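Local coordinates for protein Old Yellow Enzyme (Pichia, PDB 6AGZ) that probably catalyses the asymmetric reduction of the activated carbon-carbon double bond of enones, using a flavin mononucleotide bound to its TIM barrel, at residues Asp47-Leu50 with Ser51-Gln55; Leu193-Gln196 with Phe197-Thr200; Ala260-Gly263 with Tyr264-Ser267; Phe374-Asp377 with Gly378-Trp382. All blocks are in the same frame, centred on the assembly; numbering follows the deposited sequence.

Contact 1: Asp47-Leu50 with Ser51-Gln55; sequences DSML and SYYSQ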
ATOM      1  N   ASP A  47     -32.678  -7.072 -28.429  1.00 15.89           N
ATOM      2  CA  ASP A  47     -32.426  -8.406 -28.967  1.00 15.72           C
ATOM      3  C   ASP A  47     -30.985  -8.543 -29.441  1.00 16.27           C
ATOM      4  O   ASP A  47     -30.382  -9.621 -29.329  1.00 17.95           O
ATOM      5  CB  ASP A  47     -33.401  -8.693 -30.110  1.00 16.55           C
ATOM      6  CG  ASP A  47     -33.415  -7.589 -31.157  1.00 18.32           C
ATOM      7  OD1 ASP A  47     -32.825  -6.517 -30.904  1.00 19.27           O
ATOM      8  OD2 ASP A  47     -34.025  -7.788 -32.228  1.00 19.75           O
ATOM      9  N   SER A  48     -30.417  -7.458 -29.974  1.00 14.52           N
ATOM     10  CA  SER A  48     -29.013  -7.462 -30.367  1.00 14.76           C
ATOM     11  C   SER A  48     -28.114  -7.770 -29.177  1.00 14.14           C
ATOM     12  O   SER A  48     -27.169  -8.558 -29.284  1.00 13.31           O
ATOM     13  CB  SER A  48     -28.641  -6.116 -30.986  1.00 15.91           C
ATOM     14  OG  SER A  48     -29.450  -5.825 -32.112  1.00 16.69           O
ATOM     15  N   MET A  49     -28.392  -7.146 -28.030  1.00 14.90           N
ATOM     16  CA  MET A  49     -27.624  -7.438 -26.825  1.00 15.64           C
ATOM     17  C   MET A  49     -27.833  -8.879 -26.377  1.00 16.43           C
ATOM     18  O   MET A  49     -26.903  -9.524 -25.878  1.00 16.11           O
ATOM     19  CB  MET A  49     -28.012  -6.469 -25.710  1.00 16.31           C
ATOM     20  CG  MET A  49     -27.644  -5.022 -25.996  1.00 16.96           C
ATOM     21  SD  MET A  49     -28.369  -3.881 -24.806  1.00 16.85           S
ATOM     22  CE  MET A  49     -27.775  -4.578 -23.269  1.00 15.98           C
ATOM     23  N   LEU A  50     -29.049  -9.402 -26.552  1.00 17.52           N
ATOM     24  CA  LEU A  50     -29.329 -10.777 -26.153  1.00 18.39           C
ATOM     25  C   LEU A  50     -28.494 -11.763 -26.962  1.00 18.81           C
ATOM     26  O   LEU A  50     -27.877 -12.676 -26.400  1.00 17.80           O
ATOM     27  CB  LEU A  50     -30.822 -11.073 -26.304  1.00 19.29           C
ATOM     28  CG  LEU A  50     -31.307 -12.441 -25.821  1.00 21.58           C
ATOM     29  CD1 LEU A  50     -30.559 -12.873 -24.578  1.00 22.33           C
ATOM     30  CD2 LEU A  50     -32.801 -12.413 -25.552  1.00 22.84           C
ATOM     31  N   SER A  51     -28.461 -11.595 -28.286  1.00 19.43           N
ATOM     32  CA  SER A  51     -27.588 -12.435 -29.102  1.00 18.74           C
ATOM     33  C   SER A  51     -26.123 -12.191 -28.762  1.00 17.66           C
ATOM     34  O   SER A  51     -25.309 -13.126 -28.752  1.00 18.49           O
ATOM     35  CB  SER A  51     -27.849 -12.172 -30.585  1.00 18.86           C
ATOM     36  OG  SER A  51     -26.913 -12.859 -31.397  1.00 18.56           O
ATOM     37  N   TYR A  52     -25.780 -10.938 -28.458  1.00 16.95           N
ATOM     38  CA  TYR A  52     -24.403 -10.560 -28.157  1.00 16.35           C
ATOM     39  C   TYR A  52     -23.868 -11.325 -26.952  1.00 14.56           C
ATOM     40  O   TYR A  52     -22.783 -11.916 -27.008  1.00 13.97           O
ATOM     41  CB  TYR A  52     -24.347  -9.048 -27.929  1.00 18.09           C
ATOM     42  CG  TYR A  52     -23.032  -8.482 -27.443  1.00 18.73           C
ATOM     43  CD1 TYR A  52     -22.007  -8.187 -28.333  1.00 18.51           C
ATOM     44  CD2 TYR A  52     -22.835  -8.193 -26.099  1.00 18.53           C
ATOM     45  CE1 TYR A  52     -20.812  -7.649 -27.892  1.00 17.29           C
ATOM     46  CE2 TYR A  52     -21.646  -7.655 -25.650  1.00 17.53           C
ATOM     47  CZ  TYR A  52     -20.638  -7.384 -26.551  1.00 17.27           C
ATOM     48  OH  TYR A  52     -19.451  -6.846 -26.106  1.00 17.33           O
ATOM     49  N   TYR A  53     -24.621 -11.334 -25.851  1.00 12.19           N
ATOM     50  CA  TYR A  53     -24.204 -12.096 -24.681  1.00 18.75           C
ATOM     51  C   TYR A  53     -24.423 -13.594 -24.865  1.00 18.08           C
ATOM     52  O   TYR A  53     -23.715 -14.399 -24.250  1.00 18.07           O
ATOM     53  CB  TYR A  53     -24.946 -11.607 -23.437  1.00 19.84           C
ATOM     54  CG  TYR A  53     -24.516 -10.234 -22.972  1.00 20.07           C
ATOM     55  CD1 TYR A  53     -23.348 -10.062 -22.242  1.00 18.94           C
ATOM     56  CD2 TYR A  53     -25.279  -9.110 -23.260  1.00 20.82           C
ATOM     57  CE1 TYR A  53     -22.949  -8.809 -21.815  1.00 19.17           C
ATOM     58  CE2 TYR A  53     -24.890  -7.854 -22.836  1.00 21.07           C
ATOM     59  CZ  TYR A  53     -23.725  -7.709 -22.114  1.00 19.56           C
ATOM     60  OH  TYR A  53     -23.335  -6.459 -21.690  1.00 18.46           O
ATOM     61  N   SER A  54     -25.393 -13.980 -25.697  1.00 17.46           N
ATOM     62  CA  SER A  54     -25.664 -15.398 -25.923  1.00 16.39           C
ATOM     63  C   SER A  54     -24.483 -16.083 -26.596  1.00 17.01           C
ATOM     64  O   SER A  54     -24.073 -17.177 -26.191  1.00 17.75           O
ATOM     65  CB  SER A  54     -26.932 -15.559 -26.762  1.00 16.54           C
ATOM     66  OG  SER A  54     -27.157 -16.920 -27.091  1.00 15.95           O
ATOM     67  N   GLN A  55     -23.925 -15.454 -27.635  1.00 16.49           N
ATOM     68  CA  GLN A  55     -22.788 -16.049 -28.331  1.00 17.79           C
ATOM     69  C   GLN A  55     -21.579 -16.189 -27.416  1.00 18.15           C
ATOM     70  O   GLN A  55     -20.791 -17.129 -27.567  1.00 17.75           O
ATOM     71  CB  GLN A  55     -22.426 -15.214 -29.558  1.00 17.31           C
ATOM     72  CG  GLN A  55     -23.534 -15.112 -30.591  1.00 17.45           C
ATOM     73  CD  GLN A  55     -23.153 -14.228 -31.760  1.00 19.01           C
ATOM     74  OE1 GLN A  55     -22.008 -14.236 -32.210  1.00 19.59           O
ATOM     75  NE2 GLN A  55     -24.112 -13.453 -32.254  1.00 19.44           N
TER

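Contact 2: Leu193-Gln196 with Phe197-Thr200; sequences LLDQ and FIQT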
ATOM      1  N   LEU A 193     -18.661   8.228 -10.124  1.00 15.81           N
ATOM      2  CA  LEU A 193     -19.082   8.875  -8.878  1.00 15.79           C
ATOM      3  C   LEU A 193     -18.311   8.368  -7.662  1.00 14.90           C
ATOM      4  O   LEU A 193     -17.733   9.158  -6.905  1.00 14.26           O
ATOM      5  CB  LEU A 193     -20.583   8.678  -8.660  1.00 14.23           C
ATOM      6  CG  LEU A 193     -21.082   9.418  -7.413  1.00 14.73           C
ATOM      7  CD1 LEU A 193     -21.186  10.916  -7.674  1.00 14.21           C
ATOM      8  CD2 LEU A 193     -22.402   8.862  -6.905  1.00 16.15           C
ATOM      9  N   LEU A 194     -18.303   7.052  -7.450  1.00 15.33           N
ATOM     10  CA  LEU A 194     -17.661   6.512  -6.255  1.00 15.87           C
ATOM     11  C   LEU A 194     -16.166   6.802  -6.256  1.00 15.79           C
ATOM     12  O   LEU A 194     -15.595   7.178  -5.223  1.00 16.80           O
ATOM     13  CB  LEU A 194     -17.923   5.012  -6.151  1.00 16.74           C
ATOM     14  CG  LEU A 194     -19.380   4.582  -6.321  1.00 17.48           C
ATOM     15  CD1 LEU A 194     -19.532   3.165  -5.850  1.00 17.29           C
ATOM     16  CD2 LEU A 194     -20.335   5.490  -5.567  1.00 18.28           C
ATOM     17  N   ASP A 195     -15.516   6.639  -7.412  1.00 15.58           N
ATOM     18  CA  ASP A 195     -14.117   7.028  -7.527  1.00 16.30           C
ATOM     19  C   ASP A 195     -13.941   8.509  -7.217  1.00 13.93           C
ATOM     20  O   ASP A 195     -12.989   8.897  -6.530  1.00 13.68           O
ATOM     21  CB  ASP A 195     -13.595   6.698  -8.926  1.00 18.13           C
ATOM     22  CG  ASP A 195     -12.081   6.656  -8.987  1.00 19.23           C
ATOM     23  OD1 ASP A 195     -11.459   6.236  -7.989  1.00 20.75           O
ATOM     24  OD2 ASP A 195     -11.514   7.041 -10.032  1.00 20.31           O
ATOM     25  N   GLN A 196     -14.860   9.350  -7.706  1.00 13.07           N
ATOM     26  CA  GLN A 196     -14.810  10.774  -7.388  1.00 14.92           C
ATOM     27  C   GLN A 196     -14.832  11.006  -5.884  1.00 16.60           C
ATOM     28  O   GLN A 196     -14.133  11.890  -5.374  1.00 19.23           O
ATOM     29  CB  GLN A 196     -15.973  11.508  -8.055  1.00 15.03           C
ATOM     30  CG  GLN A 196     -15.964  11.455  -9.570  1.00 15.37           C
ATOM     31  CD  GLN A 196     -17.317  11.781 -10.169  1.00 17.76           C
ATOM     32  OE1 GLN A 196     -18.116  12.504  -9.574  1.00 17.36           O
ATOM     33  NE2 GLN A 196     -17.585  11.241 -11.352  1.00 19.10           N
ATOM     34  N   PHE A 197     -15.630  10.224  -5.152  1.00 14.88           N
ATOM     35  CA  PHE A 197     -15.596  10.324  -3.697  1.00 14.89           C
ATOM     36  C   PHE A 197     -14.271   9.827  -3.134  1.00 14.67           C
ATOM     37  O   PHE A 197     -13.812  10.329  -2.101  1.00 13.10           O
ATOM     38  CB  PHE A 197     -16.763   9.554  -3.080  1.00 13.32           C
ATOM     39  CG  PHE A 197     -18.013  10.372  -2.933  1.00 12.77           C
ATOM     40  CD1 PHE A 197     -18.894  10.512  -3.993  1.00 12.05           C
ATOM     41  CD2 PHE A 197     -18.301  11.012  -1.739  1.00 12.04           C
ATOM     42  CE1 PHE A 197     -20.042  11.272  -3.862  1.00 11.35           C
ATOM     43  CE2 PHE A 197     -19.446  11.773  -1.601  1.00 10.82           C
ATOM     44  CZ  PHE A 197     -20.318  11.904  -2.666  1.00 11.78           C
ATOM     45  N   ILE A 198     -13.639   8.857  -3.799  1.00 13.88           N
ATOM     46  CA  ILE A 198     -12.368   8.335  -3.304  1.00 13.19           C
ATOM     47  C   ILE A 198     -11.222   9.308  -3.576  1.00 13.05           C
ATOM     48  O   ILE A 198     -10.298   9.429  -2.762  1.00 11.29           O
ATOM     49  CB  ILE A 198     -12.095   6.952  -3.926  1.00 12.67           C
ATOM     50  CG1 ILE A 198     -13.179   5.956  -3.516  1.00 12.10           C
ATOM     51  CG2 ILE A 198     -10.727   6.432  -3.519  1.00 12.24           C
ATOM     52  CD1 ILE A 198     -13.073   4.622  -4.222  1.00  8.63           C
ATOM     53  N   GLN A 199     -11.265  10.024  -4.698  1.00 12.29           N
ATOM     54  CA  GLN A 199     -10.114  10.788  -5.166  1.00 14.14           C
ATOM     55  C   GLN A 199     -10.012  12.138  -4.465  1.00 15.44           C
ATOM     56  O   GLN A 199     -11.007  12.856  -4.328  1.00 18.92           O
ATOM     57  CB  GLN A 199     -10.198  10.994  -6.679  1.00 14.12           C
ATOM     58  CG  GLN A 199     -10.164   9.709  -7.489  1.00 13.69           C
ATOM     59  CD  GLN A 199      -8.810   9.031  -7.466  1.00 12.82           C
ATOM     60  OE1 GLN A 199      -7.789   9.664  -7.193  1.00 13.90           O
ATOM     61  NE2 GLN A 199      -8.793   7.734  -7.752  1.00 11.88           N
ATOM     62  N   THR A 200      -8.795  12.486  -4.031  1.00 14.35           N
ATOM     63  CA  THR A 200      -8.554  13.812  -3.469  1.00 15.40           C
ATOM     64  C   THR A 200      -8.759  14.906  -4.507  1.00 16.31           C
ATOM     65  O   THR A 200      -9.160  16.024  -4.161  1.00 16.76           O
ATOM     66  CB  THR A 200      -7.138  13.899  -2.897  1.00 16.76           C
ATOM     67  OG1 THR A 200      -6.187  13.538  -3.906  1.00 18.73           O
ATOM     68  CG2 THR A 200      -6.980  12.971  -1.701  1.00 17.01           C
TER

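Contact 3: Ala260-Gly263 with Tyr264-Ser267; sequences AQFG and YILS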
ATOM      1  N   ALA A 260      -2.140   4.050  -0.235  1.00 14.89           N
ATOM      2  CA  ALA A 260      -2.702   4.258   1.097  1.00 13.53           C
ATOM      3  C   ALA A 260      -4.225   4.269   1.070  1.00 13.93           C
ATOM      4  O   ALA A 260      -4.873   3.581   1.864  1.00 14.44           O
ATOM      5  CB  ALA A 260      -2.173   5.565   1.689  1.00 13.18           C
ATOM      6  N   GLN A 261      -4.808   5.062   0.172  1.00 15.93           N
ATOM      7  CA  GLN A 261      -6.262   5.175   0.081  1.00 15.29           C
ATOM      8  C   GLN A 261      -6.897   3.837  -0.289  1.00 15.54           C
ATOM      9  O   GLN A 261      -7.683   3.261   0.478  1.00 18.12           O
ATOM     10  CB  GLN A 261      -6.608   6.252  -0.951  1.00 14.13           C
ATOM     11  CG  GLN A 261      -8.083   6.516  -1.155  1.00 14.69           C
ATOM     12  CD  GLN A 261      -8.723   7.228   0.017  1.00 15.66           C
ATOM     13  OE1 GLN A 261      -8.424   8.391   0.293  1.00 16.43           O
ATOM     14  NE2 GLN A 261      -9.626   6.540   0.702  1.00 17.21           N
ATOM     15  N   PHE A 262      -6.543   3.318  -1.465  1.00 15.00           N
ATOM     16  CA  PHE A 262      -7.086   2.041  -1.907  1.00 12.20           C
ATOM     17  C   PHE A 262      -6.541   0.883  -1.085  1.00 10.76           C
ATOM     18  O   PHE A 262      -7.195  -0.160  -0.981  1.00 12.18           O
ATOM     19  CB  PHE A 262      -6.793   1.840  -3.392  1.00 13.76           C
ATOM     20  CG  PHE A 262      -7.445   2.863  -4.275  1.00 16.22           C
ATOM     21  CD1 PHE A 262      -8.675   2.609  -4.855  1.00 18.84           C
ATOM     22  CD2 PHE A 262      -6.835   4.085  -4.512  1.00 16.11           C
ATOM     23  CE1 PHE A 262      -9.283   3.551  -5.664  1.00 18.80           C
ATOM     24  CE2 PHE A 262      -7.439   5.031  -5.320  1.00 16.86           C
ATOM     25  CZ  PHE A 262      -8.663   4.763  -5.896  1.00 17.05           C
ATOM     26  N   GLY A 263      -5.351   1.038  -0.504  1.00 10.78           N
ATOM     27  CA  GLY A 263      -4.888   0.061   0.468  1.00  8.73           C
ATOM     28  C   GLY A 263      -5.827  -0.044   1.655  1.00 10.87           C
ATOM     29  O   GLY A 263      -6.120  -1.143   2.137  1.00 12.95           O
ATOM     30  N   TYR A 264      -6.323   1.100   2.133  1.00 11.35           N
ATOM     31  CA  TYR A 264      -7.312   1.087   3.206  1.00 10.16           C
ATOM     32  C   TYR A 264      -8.624   0.472   2.739  1.00 10.70           C
ATOM     33  O   TYR A 264      -9.254  -0.286   3.484  1.00 10.15           O
ATOM     34  CB  TYR A 264      -7.542   2.502   3.734  1.00 11.02           C
ATOM     35  CG  TYR A 264      -8.787   2.639   4.588  1.00 11.58           C
ATOM     36  CD1 TYR A 264      -8.773   2.297   5.935  1.00 12.16           C
ATOM     37  CD2 TYR A 264      -9.977   3.111   4.047  1.00 11.55           C
ATOM     38  CE1 TYR A 264      -9.908   2.419   6.717  1.00 12.12           C
ATOM     39  CE2 TYR A 264     -11.116   3.234   4.819  1.00 11.42           C
ATOM     40  CZ  TYR A 264     -11.077   2.889   6.152  1.00 10.92           C
ATOM     41  OH  TYR A 264     -12.210   3.012   6.921  1.00 12.60           O
ATOM     42  N   ILE A 265      -9.061   0.796   1.519  1.00 11.97           N
ATOM     43  CA  ILE A 265     -10.296   0.200   1.006  1.00 11.94           C
ATOM     44  C   ILE A 265     -10.185  -1.322   0.986  1.00 11.28           C
ATOM     45  O   ILE A 265     -11.060  -2.038   1.497  1.00 10.42           O
ATOM     46  CB  ILE A 265     -10.629   0.762  -0.388  1.00 13.80           C
ATOM     47  CG1 ILE A 265     -10.963   2.251  -0.287  1.00 13.51           C
ATOM     48  CG2 ILE A 265     -11.785  -0.008  -1.010  1.00 13.65           C
ATOM     49  CD1 ILE A 265     -11.205   2.917  -1.621  1.00 14.59           C
ATOM     50  N   LEU A 266      -9.099  -1.838   0.403  1.00 10.50           N
ATOM     51  CA  LEU A 266      -8.889  -3.282   0.355  1.00 14.03           C
ATOM     52  C   LEU A 266      -8.808  -3.877   1.753  1.00 14.30           C
ATOM     53  O   LEU A 266      -9.333  -4.971   2.000  1.00 14.95           O
ATOM     54  CB  LEU A 266      -7.617  -3.601  -0.429  1.00 15.21           C
ATOM     55  CG  LEU A 266      -7.655  -3.365  -1.937  1.00 15.86           C
ATOM     56  CD1 LEU A 266      -6.281  -3.595  -2.519  1.00 17.05           C
ATOM     57  CD2 LEU A 266      -8.676  -4.280  -2.594  1.00 17.48           C
ATOM     58  N   SER A 267      -8.146  -3.178   2.678  1.00 14.77           N
ATOM     59  CA  SER A 267      -8.071  -3.659   4.054  1.00 14.63           C
ATOM     60  C   SER A 267      -9.458  -3.784   4.670  1.00 14.96           C
ATOM     61  O   SER A 267      -9.732  -4.734   5.415  1.00 15.62           O
ATOM     62  CB  SER A 267      -7.193  -2.727   4.889  1.00 14.21           C
ATOM     63  OG  SER A 267      -7.106  -3.178   6.231  1.00 11.54           O
TER

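Contact 4: Phe374-Asp377 with Gly378-Trp382; sequences FSND and GYLTW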
ATOM      1  N   PHE A 374     -26.446   2.130 -31.008  1.00 19.98           N
ATOM      2  CA  PHE A 374     -27.673   1.463 -31.448  1.00 20.50           C
ATOM      3  C   PHE A 374     -27.513   0.797 -32.812  1.00 20.32           C
ATOM      4  O   PHE A 374     -28.463   0.730 -33.596  1.00 22.23           O
ATOM      5  CB  PHE A 374     -28.847   2.447 -31.463  1.00 21.52           C
ATOM      6  CG  PHE A 374     -30.193   1.795 -31.314  1.00 21.56           C
ATOM      7  CD1 PHE A 374     -30.467   0.983 -30.226  1.00 21.56           C
ATOM      8  CD2 PHE A 374     -31.191   2.013 -32.251  1.00 22.01           C
ATOM      9  CE1 PHE A 374     -31.706   0.387 -30.081  1.00 22.28           C
ATOM     10  CE2 PHE A 374     -32.432   1.421 -32.112  1.00 22.10           C
ATOM     11  CZ  PHE A 374     -32.691   0.607 -31.025  1.00 22.80           C
ATOM     12  N   SER A 375     -26.318   0.290 -33.106  1.00 19.37           N
ATOM     13  CA  SER A 375     -26.027  -0.320 -34.396  1.00 18.99           C
ATOM     14  C   SER A 375     -25.409  -1.696 -34.200  1.00 19.13           C
ATOM     15  O   SER A 375     -24.549  -1.884 -33.334  1.00 17.79           O
ATOM     16  CB  SER A 375     -25.080   0.560 -35.222  1.00 19.26           C
ATOM     17  OG  SER A 375     -24.687  -0.095 -36.416  1.00 18.87           O
ATOM     18  N   ASN A 376     -25.853  -2.657 -35.013  1.00 19.31           N
ATOM     19  CA  ASN A 376     -25.247  -3.982 -35.024  1.00 19.66           C
ATOM     20  C   ASN A 376     -23.907  -4.012 -35.743  1.00 17.90           C
ATOM     21  O   ASN A 376     -23.172  -4.995 -35.604  1.00 17.20           O
ATOM     22  CB  ASN A 376     -26.189  -4.995 -35.679  1.00 21.67           C
ATOM     23  CG  ASN A 376     -27.439  -5.245 -34.863  1.00 24.10           C
ATOM     24  OD1 ASN A 376     -27.472  -4.974 -33.664  1.00 23.91           O
ATOM     25  ND2 ASN A 376     -28.473  -5.771 -35.509  1.00 24.89           N
ATOM     26  N   ASP A 377     -23.581  -2.973 -36.510  1.00 17.22           N
ATOM     27  CA  ASP A 377     -22.309  -2.928 -37.219  1.00 19.63           C
ATOM     28  C   ASP A 377     -21.154  -2.887 -36.228  1.00 18.67           C
ATOM     29  O   ASP A 377     -21.105  -2.025 -35.345  1.00 18.91           O
ATOM     30  CB  ASP A 377     -22.266  -1.713 -38.144  1.00 23.23           C
ATOM     31  CG  ASP A 377     -21.033  -1.694 -39.023  1.00 25.57           C
ATOM     32  OD1 ASP A 377     -20.444  -2.772 -39.246  1.00 26.68           O
ATOM     33  OD2 ASP A 377     -20.654  -0.602 -39.493  1.00 27.47           O
ATOM     34  N   GLY A 378     -20.220  -3.824 -36.378  1.00 17.90           N
ATOM     35  CA  GLY A 378     -19.153  -3.974 -35.410  1.00 15.42           C
ATOM     36  C   GLY A 378     -19.598  -4.479 -34.060  1.00 16.15           C
ATOM     37  O   GLY A 378     -18.806  -4.461 -33.112  1.00 16.43           O
ATOM     38  N   TYR A 379     -20.847  -4.925 -33.942  1.00 17.12           N
ATOM     39  CA  TYR A 379     -21.405  -5.453 -32.705  1.00 17.31           C
ATOM     40  C   TYR A 379     -21.830  -6.906 -32.846  1.00 17.36           C
ATOM     41  O   TYR A 379     -21.454  -7.743 -32.017  1.00 16.12           O
ATOM     42  CB  TYR A 379     -22.595  -4.585 -32.263  1.00 16.30           C
ATOM     43  CG  TYR A 379     -23.137  -4.906 -30.888  1.00 17.10           C
ATOM     44  CD1 TYR A 379     -22.497  -4.446 -29.744  1.00 17.16           C
ATOM     45  CD2 TYR A 379     -24.298  -5.651 -30.735  1.00 17.35           C
ATOM     46  CE1 TYR A 379     -22.991  -4.732 -28.486  1.00 17.21           C
ATOM     47  CE2 TYR A 379     -24.801  -5.939 -29.480  1.00 17.57           C
ATOM     48  CZ  TYR A 379     -24.143  -5.478 -28.360  1.00 18.44           C
ATOM     49  OH  TYR A 379     -24.639  -5.764 -27.110  1.00 18.07           O
ATOM     50  N   LEU A 380     -22.608  -7.227 -33.881  1.00 16.97           N
ATOM     51  CA  LEU A 380     -23.010  -8.598 -34.174  1.00 17.09           C
ATOM     52  C   LEU A 380     -22.447  -9.095 -35.499  1.00 17.07           C
ATOM     53  O   LEU A 380     -22.783 -10.206 -35.925  1.00 16.00           O
ATOM     54  CB  LEU A 380     -24.537  -8.717 -34.186  1.00 17.03           C
ATOM     55  CG  LEU A 380     -25.262  -8.567 -32.849  1.00 18.29           C
ATOM     56  CD1 LEU A 380     -26.766  -8.661 -33.048  1.00 18.51           C
ATOM     57  CD2 LEU A 380     -24.782  -9.618 -31.861  1.00 18.21           C
ATOM     58  N   THR A 381     -21.601  -8.305 -36.160  1.00 17.36           N
ATOM     59  CA  THR A 381     -21.059  -8.676 -37.461  1.00 18.03           C
ATOM     60  C   THR A 381     -19.872  -9.624 -37.367  1.00 18.92           C
ATOM     61  O   THR A 381     -19.421 -10.126 -38.402  1.00 19.15           O
ATOM     62  CB  THR A 381     -20.639  -7.421 -38.234  1.00 17.25           C
ATOM     63  OG1 THR A 381     -19.933  -6.532 -37.359  1.00 14.46           O
ATOM     64  CG2 THR A 381     -21.857  -6.709 -38.798  1.00 14.89           C
ATOM     65  N   TRP A 382     -19.359  -9.882 -36.167  1.00 19.21           N
ATOM     66  CA  TRP A 382     -18.193 -10.737 -36.014  1.00 19.30           C
ATOM     67  C   TRP A 382     -18.573 -12.200 -36.189  1.00 20.02           C
ATOM     68  O   TRP A 382     -19.582 -12.666 -35.653  1.00 21.19           O
ATOM     69  CB  TRP A 382     -17.552 -10.528 -34.642  1.00 17.62           C
ATOM     70  CG  TRP A 382     -17.278  -9.094 -34.335  1.00 17.29           C
ATOM     71  CD1 TRP A 382     -17.963  -8.297 -33.464  1.00 17.48           C
ATOM     72  CD2 TRP A 382     -16.251  -8.275 -34.906  1.00 18.07           C
ATOM     73  NE1 TRP A 382     -17.421  -7.035 -33.453  1.00 17.55           N
ATOM     74  CE2 TRP A 382     -16.369  -6.995 -34.330  1.00 17.74           C
ATOM     75  CE3 TRP A 382     -15.240  -8.502 -35.846  1.00 19.04           C
ATOM     76  CZ2 TRP A 382     -15.516  -5.945 -34.662  1.00 19.17           C
ATOM     77  CZ3 TRP A 382     -14.394  -7.457 -36.174  1.00 20.61           C
ATOM     78  CH2 TRP A 382     -14.537  -6.195 -35.584  1.00 20.40           C
TER

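Contact 1: Asp47-Leu50 with Ser51-Gln55
Successive turns of helix 47-57 meet between D47-L50 and S51-Q55, where four backbone bonds of the i to i+4 kind join the two. Y53 N gives a nearly straight one to M49 O (2.9 Å, 169° at the hydrogen), and S51 N does the same to D47 O. Those from Y52 N to S48 O and from S54 N to L50 O are more bent.

The tyrosine rings make the van der Waals contacts. With CG beside its own backbone N (chi1 -71°), Y53 swings its ring back toward the preceding turn, so that CD2 comes 3.1 Å from M49 O, close to the ring plane. M49 follows the same side and adds an apolar contact, its CE methyl 4.4 Å from Y53 CE2; a flexible thioether suits a place beside a ring. Y52 sets its own CD2 over the centre of a Y53 face.

Among polar side chains, S51 OG accepts from Q55 NE2 at 3.0 Å, with OG almost in the amide plane. Further ends are tied outside: D47 OD1 to Q402 N, Y53 OH to E67 and S54 OG to E99.

The helix belongs to the first beta-alpha-beta crossover of the barrel, between strands 29-31 and 63-70. L50 packs on I96 and E99 of helix 87-102, M49 and Y53 also reach strand 63-70, and Y52 stacks on Y379 of the C-terminal loop.

Contact 2: Leu193-Gln196 with Phe197-Thr200
L193 lies alongside F197, both side chains pointing the same way, with its CD1 methyl 4.0 Å from F197 CE1. They sit on the short helix 193-198, which follows barrel strand 183-187 of the TIM barrel. The F197 ring also brings CD1 to 3.4 Å from L193 O, which lies at the ring edge, while F197 N bonds to that same oxygen. Leucine and phenylalanine suit this buried side, where F197 reaches L219 of helix 218-231. I198 turns another way, to helix 258-274.

The helix ends at Q199, the first residue to leave helical angles, whose N still bonds to D195 O (2.8 Å). Its side chain, bent at chi2, folds back beside D195. The carboxylate is shared: OD2 accepts from G191 N and S249 OG, leaving OD1 to the glutamine, whose OE1 in turn takes G250 N. Were D195 an alanine, G191 N and S249 OG would probably lose their shared acceptor and the Q199 amide would be held through OE1 alone. Amide and carboxylate planes stand 81° apart, and Q199 NE2 meets D195 OD1 at 3.1 Å from the syn side, along a nearly straight bond (168°) that rises 31° out of the carboxylate plane.

Contact 3: Ala260-Gly263 with Tyr264-Ser267
F262 and I265 run side by side, one turn apart on helix 258-274, and touch through F262 CD1 and I265 CD1 at 4.1 Å. F262 CG and I265 CG1 both lie beside their own backbone N (chi1 -63° and -66°), which aims both apolar ends the same way. Y264 takes the other course: with CG anti to N (chi1 165°), its ring leads off from the preceding turn, although Y264 CB still rests 3.3 Å from Q261 O.

Beneath these side chains the helical bonds fix the spacing. L266 N reaches F262 O almost straight, at 2.9 Å, I265 N bonds to Q261 O, and Y264 N to A260 O. S267 N completes the turn at G263 O.

Farther out, Q261 anchors its amide twice, OE1 to R216 NE and NE2 to I213 O; both a donor and an acceptor are needed there. At the subunit boundary the small A260 packs on G263, and S267 OG bonds to H257 N, both of the second subunit; Y264 meets I213 of that subunit and of its own chain. F262 and I265 lie against I198 of helix 193-198, and L266 against W304, M305 and I308 of helix 303-308.

Contact 4: Phe374-Asp377 with Gly378-Trp382
N376 O is gripped by two successive backbone N-H groups. L380 N lies in its carbonyl plane on a lone pair (2.9 Å), whereas Y379 N, equally near, stands well above that plane. The chain can double back so sharply because G378 has a positive phi (69°), and a CB on that residue would clash with D377 O.

Side chains brace the turn at both ends. S375 OG accepts from D377 N at 3.1 Å. T381 OG1, held between its own backbone N and carbonyl carbon (chi1 44°), faces back and takes G378 N at 2.9 Å. A valine in place of T381 would probably leave G378 N without this acceptor and the inside of the turn less firmly held. Across the loop, L380 CD1 passes 3.8 Å from N376 OD1, an atom already bonded to S48 OG; N376 ND2 is bound to I396 O. The D377 carboxylate is tied to residues beyond the loop, OD1 in a salt bridge with R369 and OD2 bonded to S392 OG. W382 NE1 adds a weak bond to G378 O, which R36 also meets.

The arrangement is an ST turn at S375 leading straight into a type II beta turn, N376-Y379, with glycine at the third position as that turn prefers.

In the fold
Along the chain the four contacts come strictly in series, neither nesting nor crossing, and each closes only a turn of helix or loop. Contact 1 is on the first barrel helix; contact 2 follows the fourth barrel strand, and contact 3 lies on the helix between the fifth and sixth. Contact 4, in the loop before helix 395-398, touches contact 1, S48 meeting N376 while M49 and Y52 meet Y379, which ties the C-terminal region to the start of the barrel. Contacts 2 and 3 form a second pair, joined through I198 and Q199 packed on Q261, F262 and I265. The pairs lie on opposite sides of the chain's centre, and contact 3 alone reaches the second subunit.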